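Local structure of putative trimethylamine methyltransferase (Rhizobium meliloti, 4YYC) at residues E108-A113 against A311-G316; K115-H120 against G351-T356; A259-A264 against A301-L306. The protein probably acts as a methyltransferase, as a member of the trimethylamine methyltransferase (MttB) family. One frame throughout, in Å; residues are numbered along the deposited sequence.

Contact 1: E108-A113 against A311-G316; sequences ELLKTA and APVLFG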
loop_
_atom_site.group_PDB
_atom_site.type_symbol
_atom_site.label_atom_id
_atom_site.label_comp_id
_atom_site.label_asym_id
_atom_site.label_seq_id
_atom_site.Cartn_x
_atom_site.Cartn_y
_atom_site.Cartn_z
ATOM N N GLU A 108 6.350 31.044 -15.499
ATOM C CA GLU A 108 7.319 32.120 -15.282
ATOM C C GLU A 108 7.086 32.870 -13.986
ATOM O O GLU A 108 8.021 33.141 -13.244
ATOM C CB GLU A 108 7.300 33.107 -16.465
ATOM C CG GLU A 108 8.420 34.157 -16.468
ATOM C CD GLU A 108 9.825 33.597 -16.755
ATOM O OE1 GLU A 108 9.973 32.381 -17.088
ATOM O OE2 GLU A 108 10.814 34.379 -16.661
ATOM N N LEU A 109 5.825 33.198 -13.702
ATOM C CA LEU A 109 5.489 33.883 -12.451
ATOM C C LEU A 109 5.872 33.054 -11.250
ATOM O O LEU A 109 6.237 33.582 -10.222
ATOM C CB LEU A 109 4.012 34.217 -12.406
ATOM C CG LEU A 109 3.543 35.348 -13.343
ATOM C CD1 LEU A 109 2.025 35.365 -13.486
ATOM C CD2 LEU A 109 4.096 36.687 -12.887
ATOM N N LEU A 110 5.787 31.733 -11.383
ATOM C CA LEU A 110 6.115 30.838 -10.271
ATOM C C LEU A 110 7.600 30.667 -10.025
ATOM O O LEU A 110 7.985 30.063 -9.026
ATOM C CB LEU A 110 5.468 29.477 -10.500
ATOM C CG LEU A 110 3.990 29.531 -10.082
ATOM C CD1 LEU A 110 3.223 28.328 -10.611
ATOM C CD2 LEU A 110 3.825 29.634 -8.575
ATOM N N LYS A 111 8.442 31.257 -10.868
ATOM C CA LYS A 111 9.858 31.199 -10.601
ATOM C C LYS A 111 10.292 31.813 -9.292
ATOM O O LYS A 111 11.347 31.441 -8.748
ATOM C CB LYS A 111 10.651 31.835 -11.755
ATOM C CG LYS A 111 10.576 30.979 -12.985
ATOM C CD LYS A 111 11.253 31.717 -14.088
ATOM C CE LYS A 111 11.878 30.787 -15.083
ATOM N NZ LYS A 111 12.806 31.608 -15.881
ATOM N N THR A 112 9.518 32.754 -8.787
ATOM C CA THR A 112 9.773 33.341 -7.490
ATOM C C THR A 112 9.311 32.521 -6.285
ATOM O O THR A 112 9.642 32.869 -5.162
ATOM C CB THR A 112 9.205 34.774 -7.408
ATOM O OG1 THR A 112 7.825 34.768 -7.762
ATOM C CG2 THR A 112 9.932 35.695 -8.306
ATOM N N ALA A 113 8.537 31.458 -6.496
ATOM C CA ALA A 113 8.008 30.693 -5.379
ATOM C C ALA A 113 9.127 29.784 -4.849
ATOM O O ALA A 113 9.893 29.231 -5.636
ATOM C CB ALA A 113 6.798 29.861 -5.829
ATOM N N ALA A 311 5.964 34.539 -1.948
ATOM C CA ALA A 311 5.033 33.957 -0.980
ATOM C C ALA A 311 5.072 32.427 -1.094
ATOM O O ALA A 311 5.077 31.921 -2.206
ATOM C CB ALA A 311 3.623 34.430 -1.224
ATOM N N PRO A 312 5.101 31.718 0.051
ATOM C CA PRO A 312 5.197 30.260 -0.081
ATOM C C PRO A 312 3.893 29.618 -0.568
ATOM O O PRO A 312 2.771 29.989 -0.159
ATOM C CB PRO A 312 5.584 29.766 1.320
ATOM C CG PRO A 312 5.289 30.879 2.217
ATOM C CD PRO A 312 5.242 32.150 1.446
ATOM N N VAL A 313 4.019 28.674 -1.503
ATOM C CA VAL A 313 2.829 28.102 -2.108
ATOM C C VAL A 313 3.085 26.629 -2.484
ATOM O O VAL A 313 4.158 26.285 -2.982
ATOM C CB VAL A 313 2.333 28.928 -3.334
ATOM C CG1 VAL A 313 3.356 29.056 -4.425
ATOM C CG2 VAL A 313 1.025 28.352 -3.909
ATOM N N LEU A 314 2.094 25.776 -2.234
ATOM C CA LEU A 314 2.182 24.365 -2.549
ATOM C C LEU A 314 1.256 23.989 -3.705
ATOM O O LEU A 314 0.159 24.554 -3.842
ATOM C CB LEU A 314 1.799 23.484 -1.340
ATOM C CG LEU A 314 2.745 23.490 -0.151
ATOM C CD1 LEU A 314 2.621 24.745 0.675
ATOM C CD2 LEU A 314 2.536 22.228 0.667
ATOM N N PHE A 315 1.685 22.999 -4.491
ATOM C CA PHE A 315 0.861 22.303 -5.458
ATOM C C PHE A 315 0.095 21.229 -4.665
ATOM O O PHE A 315 0.695 20.233 -4.219
ATOM C CB PHE A 315 1.827 21.669 -6.489
ATOM C CG PHE A 315 1.206 20.967 -7.677
ATOM C CD1 PHE A 315 0.223 20.026 -7.549
ATOM C CD2 PHE A 315 1.704 21.192 -8.939
ATOM C CE1 PHE A 315 -0.275 19.371 -8.640
ATOM C CE2 PHE A 315 1.252 20.510 -10.046
ATOM C CZ PHE A 315 0.241 19.606 -9.902
ATOM N N GLY A 316 -1.207 21.429 -4.515
ATOM C CA GLY A 316 -2.077 20.481 -3.801
ATOM C C GLY A 316 -2.924 19.716 -4.766
ATOM O O GLY A 316 -3.065 20.099 -5.928
#

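Contact 2: K115-H120 against G351-T356; sequences KDFTWH and GLPFRT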
loop_
_atom_site.group_PDB
_atom_site.type_symbol
_atom_site.label_atom_id
_atom_site.label_comp_id
_atom_site.label_asym_id
_atom_site.label_seq_id
_atom_site.Cartn_x
_atom_site.Cartn_y
_atom_site.Cartn_z
ATOM N N LYS A 115 11.075 26.549 -3.664
ATOM C CA LYS A 115 10.959 25.110 -3.823
ATOM C C LYS A 115 10.780 24.437 -2.498
ATOM O O LYS A 115 10.178 23.374 -2.444
ATOM C CB LYS A 115 12.210 24.516 -4.456
ATOM C CG LYS A 115 12.342 24.775 -5.935
ATOM C CD LYS A 115 13.149 23.606 -6.549
ATOM C CE LYS A 115 13.799 23.898 -7.882
ATOM N NZ LYS A 115 13.171 24.953 -8.715
ATOM N N ASP A 116 11.343 25.012 -1.442
ATOM C CA ASP A 116 11.185 24.499 -0.101
ATOM C C ASP A 116 11.273 25.636 0.893
ATOM O O ASP A 116 11.896 26.658 0.599
ATOM C CB ASP A 116 12.170 23.369 0.196
ATOM C CG ASP A 116 13.564 23.780 0.065
ATOM O OD1 ASP A 116 14.122 23.693 -1.045
ATOM O OD2 ASP A 116 14.112 24.280 1.051
ATOM N N PHE A 117 10.683 25.445 2.062
ATOM C CA PHE A 117 10.686 26.439 3.113
ATOM C C PHE A 117 10.403 25.798 4.446
ATOM O O PHE A 117 9.887 24.666 4.477
ATOM C CB PHE A 117 9.688 27.590 2.798
ATOM C CG PHE A 117 8.242 27.146 2.750
ATOM C CD1 PHE A 117 7.684 26.685 1.578
ATOM C CD2 PHE A 117 7.446 27.178 3.879
ATOM C CE1 PHE A 117 6.377 26.236 1.542
ATOM C CE2 PHE A 117 6.153 26.731 3.839
ATOM C CZ PHE A 117 5.618 26.255 2.671
ATOM N N THR A 118 10.700 26.510 5.533
ATOM C CA THR A 118 10.404 26.013 6.867
ATOM C C THR A 118 9.016 26.457 7.325
ATOM O O THR A 118 8.654 27.640 7.212
ATOM C CB THR A 118 11.454 26.540 7.860
ATOM O OG1 THR A 118 12.763 26.157 7.408
ATOM C CG2 THR A 118 11.195 25.980 9.236
ATOM N N TRP A 119 8.247 25.504 7.842
ATOM C CA TRP A 119 7.013 25.756 8.575
ATOM C C TRP A 119 7.394 25.806 10.037
ATOM O O TRP A 119 7.754 24.812 10.643
ATOM C CB TRP A 119 6.021 24.637 8.317
ATOM C CG TRP A 119 4.658 24.810 8.826
ATOM C CD1 TRP A 119 4.095 25.890 9.476
ATOM C CD2 TRP A 119 3.639 23.843 8.695
ATOM N NE1 TRP A 119 2.766 25.617 9.745
ATOM C CE2 TRP A 119 2.467 24.373 9.257
ATOM C CE3 TRP A 119 3.600 22.562 8.135
ATOM C CZ2 TRP A 119 1.271 23.660 9.270
ATOM C CZ3 TRP A 119 2.422 21.869 8.149
ATOM C CH2 TRP A 119 1.280 22.405 8.703
ATOM N N HIS A 120 7.431 27.029 10.581
ATOM C CA HIS A 120 7.930 27.231 11.923
ATOM C C HIS A 120 6.869 26.869 12.950
ATOM O O HIS A 120 5.686 27.179 12.767
ATOM C CB HIS A 120 8.378 28.667 12.125
ATOM C CG HIS A 120 9.584 29.013 11.297
ATOM N ND1 HIS A 120 10.863 29.017 11.808
ATOM C CD2 HIS A 120 9.709 29.287 9.978
ATOM C CE1 HIS A 120 11.719 29.297 10.842
ATOM N NE2 HIS A 120 11.048 29.457 9.719
ATOM N N GLY A 351 8.425 22.914 -9.554
ATOM C CA GLY A 351 9.221 23.447 -8.475
ATOM C C GLY A 351 8.482 23.860 -7.218
ATOM O O GLY A 351 8.939 24.753 -6.522
ATOM N N LEU A 352 7.312 23.269 -6.968
ATOM C CA LEU A 352 6.544 23.564 -5.765
ATOM C C LEU A 352 6.447 22.347 -4.878
ATOM O O LEU A 352 6.280 21.215 -5.372
ATOM C CB LEU A 352 5.109 24.003 -6.110
ATOM C CG LEU A 352 4.981 25.234 -7.023
ATOM C CD1 LEU A 352 3.513 25.532 -7.271
ATOM C CD2 LEU A 352 5.729 26.413 -6.475
ATOM N N PRO A 353 6.518 22.555 -3.551
ATOM C CA PRO A 353 6.184 21.429 -2.671
ATOM C C PRO A 353 4.772 20.884 -2.934
ATOM O O PRO A 353 3.895 21.624 -3.345
ATOM C CB PRO A 353 6.286 22.031 -1.258
ATOM C CG PRO A 353 7.045 23.280 -1.424
ATOM C CD PRO A 353 6.728 23.802 -2.799
ATOM N N PHE A 354 4.592 19.584 -2.723
ATOM C CA PHE A 354 3.429 18.846 -3.188
ATOM C C PHE A 354 2.623 18.316 -1.986
ATOM O O PHE A 354 3.187 17.787 -1.034
ATOM C CB PHE A 354 3.932 17.677 -4.067
ATOM C CG PHE A 354 2.850 16.825 -4.593
ATOM C CD1 PHE A 354 1.871 17.346 -5.398
ATOM C CD2 PHE A 354 2.823 15.483 -4.280
ATOM C CE1 PHE A 354 0.844 16.543 -5.884
ATOM C CE2 PHE A 354 1.812 14.672 -4.745
ATOM C CZ PHE A 354 0.826 15.200 -5.576
ATOM N N ARG A 355 1.299 18.432 -2.094
ATOM C CA ARG A 355 0.347 17.883 -1.129
ATOM C C ARG A 355 -0.655 17.026 -1.881
ATOM O O ARG A 355 -1.169 17.410 -2.918
ATOM C CB ARG A 355 -0.428 19.012 -0.413
ATOM C CG ARG A 355 -1.641 18.577 0.416
ATOM C CD ARG A 355 -2.937 18.705 -0.355
ATOM N NE ARG A 355 -3.997 17.878 0.183
ATOM C CZ ARG A 355 -5.291 18.163 0.127
ATOM N NH1 ARG A 355 -5.753 19.330 -0.300
ATOM N NH2 ARG A 355 -6.155 17.264 0.564
ATOM N N THR A 356 -0.903 15.830 -1.365
ATOM C CA THR A 356 -1.940 14.921 -1.865
ATOM C C THR A 356 -2.109 13.801 -0.829
ATOM O O THR A 356 -1.438 13.758 0.177
ATOM C CB THR A 356 -1.633 14.277 -3.260
ATOM O OG1 THR A 356 -2.860 13.775 -3.840
ATOM C CG2 THR A 356 -0.646 13.134 -3.167
#

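Contact 3: A259-A264 against A301-L306; sequences AAKVYA and AAFTQL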
loop_
_atom_site.group_PDB
_atom_site.type_symbol
_atom_site.label_atom_id
_atom_site.label_comp_id
_atom_site.label_asym_id
_atom_site.label_seq_id
_atom_site.Cartn_x
_atom_site.Cartn_y
_atom_site.Cartn_z
ATOM N N ALA A 259 -8.862 34.601 1.289
ATOM C CA ALA A 259 -7.906 34.048 2.240
ATOM C C ALA A 259 -6.489 34.001 1.647
ATOM O O ALA A 259 -5.531 34.341 2.339
ATOM C CB ALA A 259 -8.320 32.665 2.691
ATOM N N ALA A 260 -6.380 33.621 0.379
ATOM C CA ALA A 260 -5.079 33.563 -0.291
ATOM C C ALA A 260 -4.404 34.915 -0.281
ATOM O O ALA A 260 -3.201 35.015 0.002
ATOM C CB ALA A 260 -5.221 33.048 -1.720
ATOM N N LYS A 261 -5.186 35.975 -0.548
ATOM C CA LYS A 261 -4.607 37.327 -0.555
ATOM C C LYS A 261 -4.051 37.719 0.841
ATOM O O LYS A 261 -2.935 38.290 0.944
ATOM C CB LYS A 261 -5.612 38.370 -1.067
ATOM C CG LYS A 261 -5.941 38.170 -2.527
ATOM C CD LYS A 261 -6.830 39.222 -3.165
ATOM C CE LYS A 261 -8.195 39.320 -2.572
ATOM N NZ LYS A 261 -8.975 40.365 -3.314
ATOM N N VAL A 262 -4.782 37.385 1.902
ATOM C CA VAL A 262 -4.284 37.705 3.233
ATOM C C VAL A 262 -2.993 36.968 3.535
ATOM O O VAL A 262 -2.000 37.555 3.918
ATOM C CB VAL A 262 -5.332 37.373 4.322
ATOM C CG1 VAL A 262 -4.756 37.508 5.735
ATOM C CG2 VAL A 262 -6.608 38.188 4.128
ATOM N N TYR A 263 -3.019 35.644 3.395
ATOM C CA TYR A 263 -1.856 34.870 3.735
ATOM C C TYR A 263 -0.636 35.173 2.883
ATOM O O TYR A 263 0.471 35.345 3.437
ATOM C CB TYR A 263 -2.203 33.385 3.716
ATOM C CG TYR A 263 -3.112 33.015 4.890
ATOM C CD1 TYR A 263 -2.712 33.290 6.185
ATOM C CD2 TYR A 263 -4.352 32.411 4.709
ATOM C CE1 TYR A 263 -3.491 32.941 7.274
ATOM C CE2 TYR A 263 -5.136 32.086 5.810
ATOM C CZ TYR A 263 -4.688 32.347 7.068
ATOM O OH TYR A 263 -5.481 32.004 8.134
ATOM N N ALA A 264 -0.825 35.333 1.567
ATOM C CA ALA A 264 0.309 35.690 0.710
ATOM C C ALA A 264 0.897 37.052 1.067
ATOM O O ALA A 264 2.094 37.223 0.961
ATOM C CB ALA A 264 -0.066 35.603 -0.758
ATOM N N ALA A 301 -1.617 29.020 -7.955
ATOM C CA ALA A 301 -0.305 29.239 -7.360
ATOM C C ALA A 301 0.350 30.487 -7.910
ATOM O O ALA A 301 0.924 31.289 -7.143
ATOM C CB ALA A 301 0.587 28.027 -7.530
ATOM N N ALA A 302 0.261 30.725 -9.234
ATOM C CA ALA A 302 0.858 31.955 -9.785
ATOM C C ALA A 302 0.202 33.189 -9.214
ATOM O O ALA A 302 0.896 34.192 -8.986
ATOM C CB ALA A 302 0.744 31.963 -11.300
ATOM N N PHE A 303 -1.107 33.115 -8.954
ATOM C CA PHE A 303 -1.813 34.210 -8.310
ATOM C C PHE A 303 -1.155 34.645 -7.005
ATOM O O PHE A 303 -1.038 35.860 -6.717
ATOM C CB PHE A 303 -3.269 33.830 -8.065
ATOM C CG PHE A 303 -4.081 34.963 -7.468
ATOM C CD1 PHE A 303 -4.331 36.114 -8.185
ATOM C CD2 PHE A 303 -4.493 34.888 -6.168
ATOM C CE1 PHE A 303 -5.056 37.171 -7.592
ATOM C CE2 PHE A 303 -5.230 35.910 -5.567
ATOM C CZ PHE A 303 -5.510 37.039 -6.277
ATOM N N THR A 304 -0.688 33.704 -6.212
ATOM C CA THR A 304 -0.045 34.075 -4.934
ATOM C C THR A 304 1.182 34.991 -5.155
ATOM O O THR A 304 1.441 35.885 -4.352
ATOM C CB THR A 304 0.361 32.855 -4.082
ATOM O OG1 THR A 304 1.433 32.154 -4.739
ATOM C CG2 THR A 304 -0.855 31.950 -3.781
ATOM N N GLN A 305 1.873 34.789 -6.281
ATOM C CA GLN A 305 3.083 35.557 -6.574
ATOM C C GLN A 305 2.723 36.943 -7.070
ATOM O O GLN A 305 3.534 37.861 -6.952
ATOM C CB GLN A 305 3.991 34.825 -7.584
ATOM C CG GLN A 305 4.382 33.399 -7.193
ATOM C CD GLN A 305 5.082 33.367 -5.876
ATOM O OE1 GLN A 305 6.234 33.872 -5.760
ATOM N NE2 GLN A 305 4.420 32.821 -4.846
ATOM N N LEU A 306 1.515 37.096 -7.624
ATOM C CA LEU A 306 1.010 38.425 -7.977
ATOM C C LEU A 306 0.714 39.276 -6.764
ATOM O O LEU A 306 0.761 40.530 -6.833
ATOM C CB LEU A 306 -0.188 38.350 -8.916
ATOM C CG LEU A 306 0.041 37.692 -10.279
ATOM C CD1 LEU A 306 -1.280 37.652 -11.007
ATOM C CD2 LEU A 306 1.079 38.406 -11.083
#

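Contact 1: E108-A113 against A311-G316
Ala113 CB rests against Val313 CG1 at 3.8 Å, and Leu110 CD2 approaches the same methyl at 4.2 Å, so one branch of Val313 carries the apolar part of this small, buried interface, which takes only 108 Å² from both segments together. The CB of Val313 points toward the 108-113 segment. CG1 lies between the backbone N and the carbonyl carbon (chi1 59°), and that rotation turns it to the two partners. The Leu110 CB starts off beside the strand rather than facing it; its CD2 end brings the leucine near. The backbones stay apart, with the CA atoms of Ala113 and Pro312 6.0 Å from each other.

Two sets of polar bonds hold these methyls in position. Within 108-113, Ala113 N bonds to Leu110 O at 2.9 Å, tying together the two residues that meet Val313. Gln305 of helix 286-307 then bridges the two segments, its OE1 bonded to Thr112 OG1 and its NE2 to Ala311 O. Val313 also packs on Ala301 and Thr304 of that helix. Its own strand, 313-322, runs parallel to strands 269-277 and 354-355, and helix 286-307 makes the beta-alpha-beta crossover into it, consistent with the beta/alpha barrel of this family. On the outer side of the turn, Lys111 NZ forms a salt bridge with Glu108 OE1 (3.2 Å), whose hydrogen bond is weak.

Methyl contacts have little directionality, so the bonds of the Gln305 amide probably do more to fix how turn and strand are aligned.

Contact 2: K115-H120 against G351-T356
A carbon-bound hydrogen makes a directed link here: Lys115 CA approaches Gly351 O at 3.4 Å with an angle of 153° at the hydrogen, a CA-H...O contact between two loop residues. The lysine CG comes to the same carbonyl, 3.5 Å from Gly351 O, because it sits beside the backbone N and anti to the carbonyl carbon (chi1 -75°). Gly351 O therefore meets both the backbone and the aliphatic root of Lys115.

The next step along each chain reverses the roles. Lys115 O lies close over the Pro353 ring, 3.3 Å from Pro353 CG and 3.5 Å from Pro353 CD, two carbons that face the carbonyl together. Two residues on from Lys115, the Phe117 ring adds an oblique apolar contact, its CE1 4.2 Å from Pro353 CG.

The position of Gly351 follows from the end of helix 334-350. With phi at 90°, it is the C-prime residue of a Schellman motif, in which Leu352 N bonds to Ala347 O and Gly351 N to Arg348 O. The chain then turns into the short, weakly bonded strand 354-355, completing a beta-alpha-beta crossover from strand 313-322, its parallel neighbour. Strand 116-119, paired antiparallel with 128-131, lies against the starts of these strands: Phe117 packs on Pro312, Leu314 and Ile130, while Pro353 packs on Leu314 and Ile130. Farther along, Arg355 NH2 hydrogen-bonds OE1 of an unidentified ligand, probably from the crystallisation liquor, and Arg355 NH1 makes a weak hydrogen bond to Ser273 OG.

Contact 3: A259-A264 against A301-L306
Lys261 sends CG beside its backbone N, anti to the carbonyl carbon (chi1 -67°), while Phe303 sends its ring anti to the backbone N (chi1 -177°); these two choices bring them together between helices 254-265 and 286-307. Lys261 CG is 3.9 Å from Phe303 CE2 and equally close to CZ, and it lies near the ring plane, so the methylene meets the ring edge. Lys261 CD adds a contact of 4.0 Å to Phe303 CZ. The lysine then bends and carries NZ to salt bridges with Glu82 and Asp80.

The closest CA atoms of the two segments are those of Ala264 and Thr304, 5.9 Å apart; there Ala264 CB packs 3.9 Å from Thr304 O and 4.3 Å from Thr304 CB. Thr304 OG1 donates to Ala301 O at 2.6 Å, in the carbonyl plane, and accepts from Gln305 NE2 with an N-H...O angle of 159°.

Thr304 thus spends its hydroxyl within its own helix, and Lys261 spends its charge on outside carboxylates; what joins these segments is van der Waals packing, of carbon on carbon and of the Ala264 methyl on a backbone carbonyl, and the small alanine is consistent with the close approach.

Overall arrangement
Contacts 1 and 3 are buried, whereas contact 2 is only partly so, with the exposed Lys115 taking part. Contacts 1 and 2 bring consecutive pieces of the 108-120 region against strand 313-322 and against the loop that leads into its parallel neighbour 354-355, the two joined by Phe315 bonds to Pro353 and Arg355. Contact 3 joins two helices flanking that sheet and is nested in sequence inside the loops closed by the other two; it meets contact 1 through Gln305 and contact 2 through Leu352 against Ala301. Chemistry changes with place: methyls meet in contact 1; backbone carbonyls meet carbon atoms, with a ring contact beside them, in contact 2; contact 3 mixes a methylene at an aromatic edge with a methyl on a carbonyl.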